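PDB 1L8Q: chromosomal replication initiator protein DnaA from Aquifex aeolicus, which probably initiates and regulates chromosomal replication by binding the replication origin in its ATP-bound form, using an ATP-hydrolysing AAA+ domain and a domain for double-stranded DNA. Local coordinates for residues A22-E31 and L53-R64. Numbering follows the deposited sequence.
Sequences AYEVVKEALE and LLQAAGNEAKKR
Leu53 and Ala57 pack against Ala22, Tyr23 and Val26 where two helices of the AAA+ domain, a P-loop NTPase fold, run side by side on one face of its parallel sheet. Helix 50-63 is the one that follows the P-loop, whose Lys50 and Thr51 bind ADP. The axes of 22-31 and 53-63 cross at -19°, their N-to-C directions nearly parallel, and stay 10.8 Å apart at closest; side chains fill the space between them, some lying against the facing backbone.

With its CG anti to the backbone N (chi1 -163°), Leu53 sends its two methyls to different neighbours: CD2 lies 3.7 Å from Ala22 CB, whereas CD1 approaches Tyr23 CD1 obliquely to the ring. Val26 divides its branches likewise, CG2 going to Leu53 CG and CG1 reaching Ala57 CB at 3.9 Å. One turn on, Leu30 spans three residues of the facing helix: CD1 meets Glu60 CB at 4.0 Å, and CD2 lies near Ala57 O and 4.3 Å from Ala61 CB.

Beyond this apolar strip, at the C-terminal ends, a salt-bridge network joins Glu31, Glu60, Lys63 and Arg64. The Arg64 guanidinium has Leu30 CB over one face and Glu31 OE2 at its edge, the carboxylate plane turned 72° from its own.

Further out, Leu53 and Leu54 touch Ile42 of strand 40-43, and Val25 and Ala29 rest on Ile40, which places both helices against the same strand. The Leu53 side chain comes within about 6 Å of the bound ADP, close to the nucleotide site. At the far end, Arg64 NH1 is shared between carboxylates: it bonds weakly to Glu31 OE2, and meets Glu60 OE1 at 2.8 Å, nearly along that oxygen's C-O axis.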
loop_
_atom_site.group_PDB
_atom_site.type_symbol
_atom_site.label_atom_id
_atom_site.label_comp_id
_atom_site.label_asym_id
_atom_site.label_seq_id
_atom_site.Cartn_x
_atom_site.Cartn_y
_atom_site.Cartn_z
ATOM N N ALA A 22 -1.874 13.642 11.582
ATOM C CA ALA A 22 -3.070 13.411 10.810
ATOM C C ALA A 22 -4.256 13.280 11.749
ATOM O O ALA A 22 -5.266 13.965 11.598
ATOM C CB ALA A 22 -2.919 12.162 9.982
ATOM N N TYR A 23 -4.126 12.407 12.734
ATOM C CA TYR A 23 -5.207 12.179 13.669
ATOM C C TYR A 23 -5.628 13.463 14.383
ATOM O O TYR A 23 -6.828 13.770 14.478
ATOM C CB TYR A 23 -4.808 11.127 14.692
ATOM C CG TYR A 23 -5.885 10.783 15.674
ATOM C CD1 TYR A 23 -6.892 9.903 15.334
ATOM C CD2 TYR A 23 -5.896 11.335 16.950
ATOM C CE1 TYR A 23 -7.888 9.576 16.229
ATOM C CE2 TYR A 23 -6.871 11.017 17.853
ATOM C CZ TYR A 23 -7.870 10.133 17.487
ATOM O OH TYR A 23 -8.850 9.797 18.382
ATOM N N GLU A 24 -4.654 14.206 14.897
ATOM C CA GLU A 24 -4.975 15.410 15.634
ATOM C C GLU A 24 -5.620 16.438 14.734
ATOM O O GLU A 24 -6.655 17.038 15.104
ATOM C CB GLU A 24 -3.749 15.981 16.336
ATOM C CG GLU A 24 -3.496 15.372 17.704
ATOM C CD GLU A 24 -2.189 15.834 18.324
ATOM O OE1 GLU A 24 -1.581 16.788 17.809
ATOM O OE2 GLU A 24 -1.767 15.247 19.331
ATOM N N VAL A 25 -5.038 16.633 13.550
ATOM C CA VAL A 25 -5.580 17.592 12.589
ATOM C C VAL A 25 -7.025 17.255 12.214
ATOM O O VAL A 25 -7.892 18.116 12.230
ATOM C CB VAL A 25 -4.697 17.720 11.327
ATOM C CG1 VAL A 25 -5.427 18.495 10.231
ATOM C CG2 VAL A 25 -3.382 18.401 11.679
ATOM N N VAL A 26 -7.284 15.991 11.917
ATOM C CA VAL A 26 -8.622 15.584 11.559
ATOM C C VAL A 26 -9.588 15.876 12.722
ATOM O O VAL A 26 -10.696 16.381 12.519
ATOM C CB VAL A 26 -8.667 14.095 11.140
ATOM C CG1 VAL A 26 -10.108 13.549 11.187
ATOM C CG2 VAL A 26 -8.067 13.916 9.757
ATOM N N LYS A 27 -9.150 15.590 13.940
ATOM C CA LYS A 27 -9.971 15.855 15.113
ATOM C C LYS A 27 -10.198 17.340 15.378
ATOM O O LYS A 27 -11.291 17.745 15.728
ATOM C CB LYS A 27 -9.372 15.208 16.351
ATOM C CG LYS A 27 -9.867 13.815 16.596
ATOM C CD LYS A 27 -9.871 13.521 18.072
ATOM C CE LYS A 27 -11.227 12.983 18.511
ATOM N NZ LYS A 27 -11.244 12.731 19.978
ATOM N N GLU A 28 -9.152 18.141 15.267
ATOM C CA GLU A 28 -9.314 19.579 15.383
ATOM C C GLU A 28 -10.350 20.042 14.347
ATOM O O GLU A 28 -11.204 20.867 14.637
ATOM C CB GLU A 28 -7.981 20.281 15.125
ATOM C CG GLU A 28 -7.173 20.606 16.374
ATOM C CD GLU A 28 -5.661 20.518 16.149
ATOM O OE1 GLU A 28 -4.938 20.275 17.132
ATOM O OE2 GLU A 28 -5.184 20.690 15.002
ATOM N N ALA A 29 -10.275 19.485 13.142
ATOM C CA ALA A 29 -11.153 19.900 12.062
ATOM C C ALA A 29 -12.628 19.562 12.320
ATOM O O ALA A 29 -13.531 20.283 11.893
ATOM C CB ALA A 29 -10.693 19.303 10.758
ATOM N N LEU A 30 -12.866 18.459 13.009
ATOM C CA LEU A 30 -14.218 18.051 13.302
ATOM C C LEU A 30 -14.889 19.004 14.278
ATOM O O LEU A 30 -16.111 19.159 14.267
ATOM C CB LEU A 30 -14.230 16.637 13.848
ATOM C CG LEU A 30 -14.161 15.583 12.753
ATOM C CD1 LEU A 30 -13.903 14.208 13.353
ATOM C CD2 LEU A 30 -15.439 15.592 11.939
ATOM N N GLU A 31 -14.091 19.659 15.105
ATOM C CA GLU A 31 -14.624 20.587 16.079
ATOM C C GLU A 31 -14.861 21.971 15.500
ATOM O O GLU A 31 -15.502 22.806 16.129
ATOM C CB GLU A 31 -13.711 20.663 17.304
ATOM C CG GLU A 31 -13.881 19.472 18.237
ATOM C CD GLU A 31 -15.340 19.007 18.320
ATOM O OE1 GLU A 31 -16.178 19.718 18.943
ATOM O OE2 GLU A 31 -15.651 17.932 17.754
ATOM N N LEU A 53 -9.041 6.663 8.440
ATOM C CA LEU A 53 -9.178 7.985 9.021
ATOM C C LEU A 53 -10.255 8.816 8.302
ATOM O O LEU A 53 -11.059 9.501 8.958
ATOM C CB LEU A 53 -7.833 8.697 9.004
ATOM C CG LEU A 53 -7.612 9.916 9.882
ATOM C CD1 LEU A 53 -7.956 9.609 11.318
ATOM C CD2 LEU A 53 -6.159 10.323 9.767
ATOM N N LEU A 54 -10.281 8.763 6.971
ATOM C CA LEU A 54 -11.301 9.506 6.233
ATOM C C LEU A 54 -12.687 9.033 6.652
ATOM O O LEU A 54 -13.578 9.832 6.948
ATOM C CB LEU A 54 -11.139 9.319 4.730
ATOM C CG LEU A 54 -10.414 10.406 3.939
ATOM C CD1 LEU A 54 -9.095 10.770 4.567
ATOM C CD2 LEU A 54 -10.234 9.930 2.499
ATOM N N GLN A 55 -12.860 7.722 6.698
ATOM C CA GLN A 55 -14.151 7.173 7.005
ATOM C C GLN A 55 -14.549 7.358 8.462
ATOM O O GLN A 55 -15.738 7.453 8.788
ATOM C CB GLN A 55 -14.211 5.710 6.605
ATOM C CG GLN A 55 -13.972 5.499 5.139
ATOM C CD GLN A 55 -15.099 4.756 4.490
ATOM O OE1 GLN A 55 -14.967 4.282 3.366
ATOM N NE2 GLN A 55 -16.214 4.658 5.185
ATOM N N ALA A 56 -13.567 7.401 9.347
ATOM C CA ALA A 56 -13.879 7.636 10.744
ATOM C C ALA A 56 -14.372 9.074 10.901
ATOM O O ALA A 56 -15.309 9.327 11.654
ATOM C CB ALA A 56 -12.689 7.376 11.611
ATOM N N ALA A 57 -13.751 10.012 10.185
ATOM C CA ALA A 57 -14.203 11.397 10.210
ATOM C C ALA A 57 -15.636 11.474 9.703
ATOM O O ALA A 57 -16.484 12.103 10.318
ATOM C CB ALA A 57 -13.281 12.294 9.348
ATOM N N GLY A 58 -15.896 10.831 8.574
ATOM C CA GLY A 58 -17.213 10.850 7.988
ATOM C C GLY A 58 -18.246 10.295 8.942
ATOM O O GLY A 58 -19.305 10.884 9.136
ATOM N N ASN A 59 -17.947 9.162 9.556
ATOM C CA ASN A 59 -18.896 8.582 10.490
ATOM C C ASN A 59 -19.217 9.526 11.639
ATOM O O ASN A 59 -20.370 9.611 12.066
ATOM C CB ASN A 59 -18.419 7.227 11.013
ATOM C CG ASN A 59 -18.482 6.158 9.963
ATOM O OD1 ASN A 59 -19.325 6.203 9.073
ATOM N ND2 ASN A 59 -17.577 5.203 10.037
ATOM N N GLU A 60 -18.202 10.237 12.125
ATOM C CA GLU A 60 -18.389 11.211 13.186
ATOM C C GLU A 60 -19.295 12.337 12.732
ATOM O O GLU A 60 -20.280 12.665 13.402
ATOM C CB GLU A 60 -17.054 11.808 13.613
ATOM C CG GLU A 60 -16.574 11.365 14.970
ATOM C CD GLU A 60 -17.465 11.850 16.087
ATOM O OE1 GLU A 60 -17.539 13.076 16.296
ATOM O OE2 GLU A 60 -18.091 11.003 16.763
ATOM N N ALA A 61 -18.955 12.946 11.601
ATOM C CA ALA A 61 -19.728 14.068 11.106
ATOM C C ALA A 61 -21.187 13.659 10.886
ATOM O O ALA A 61 -22.106 14.461 11.077
ATOM C CB ALA A 61 -19.117 14.620 9.832
ATOM N N LYS A 62 -21.403 12.406 10.509
ATOM C CA LYS A 62 -22.758 11.948 10.247
ATOM C C LYS A 62 -23.504 11.723 11.548
ATOM O O LYS A 62 -24.675 12.068 11.683
ATOM C CB LYS A 62 -22.754 10.667 9.415
ATOM C CG LYS A 62 -24.123 10.292 8.910
ATOM C CD LYS A 62 -24.053 9.180 7.889
ATOM C CE LYS A 62 -23.878 7.839 8.567
ATOM N NZ LYS A 62 -24.280 6.727 7.665
ATOM N N LYS A 63 -22.805 11.138 12.506
ATOM C CA LYS A 63 -23.370 10.877 13.812
ATOM C C LYS A 63 -23.719 12.197 14.493
ATOM O O LYS A 63 -24.518 12.236 15.421
ATOM C CB LYS A 63 -22.382 10.056 14.649
ATOM C CG LYS A 63 -22.593 10.102 16.157
ATOM C CD LYS A 63 -21.681 9.097 16.865
ATOM C CE LYS A 63 -20.450 8.795 16.018
ATOM N NZ LYS A 63 -19.418 7.995 16.747
ATOM N N ARG A 64 -23.127 13.282 14.007
ATOM C CA ARG A 64 -23.387 14.602 14.561
ATOM C C ARG A 64 -24.488 15.308 13.791
ATOM O O ARG A 64 -24.981 16.348 14.229
ATOM C CB ARG A 64 -22.115 15.445 14.576
ATOM C CG ARG A 64 -21.286 15.261 15.824
ATOM C CD ARG A 64 -19.796 15.134 15.570
ATOM N NE ARG A 64 -19.113 16.421 15.578
ATOM C CZ ARG A 64 -18.071 16.696 16.345
ATOM N NH1 ARG A 64 -17.588 15.775 17.175
ATOM N NH2 ARG A 64 -17.512 17.894 16.288
#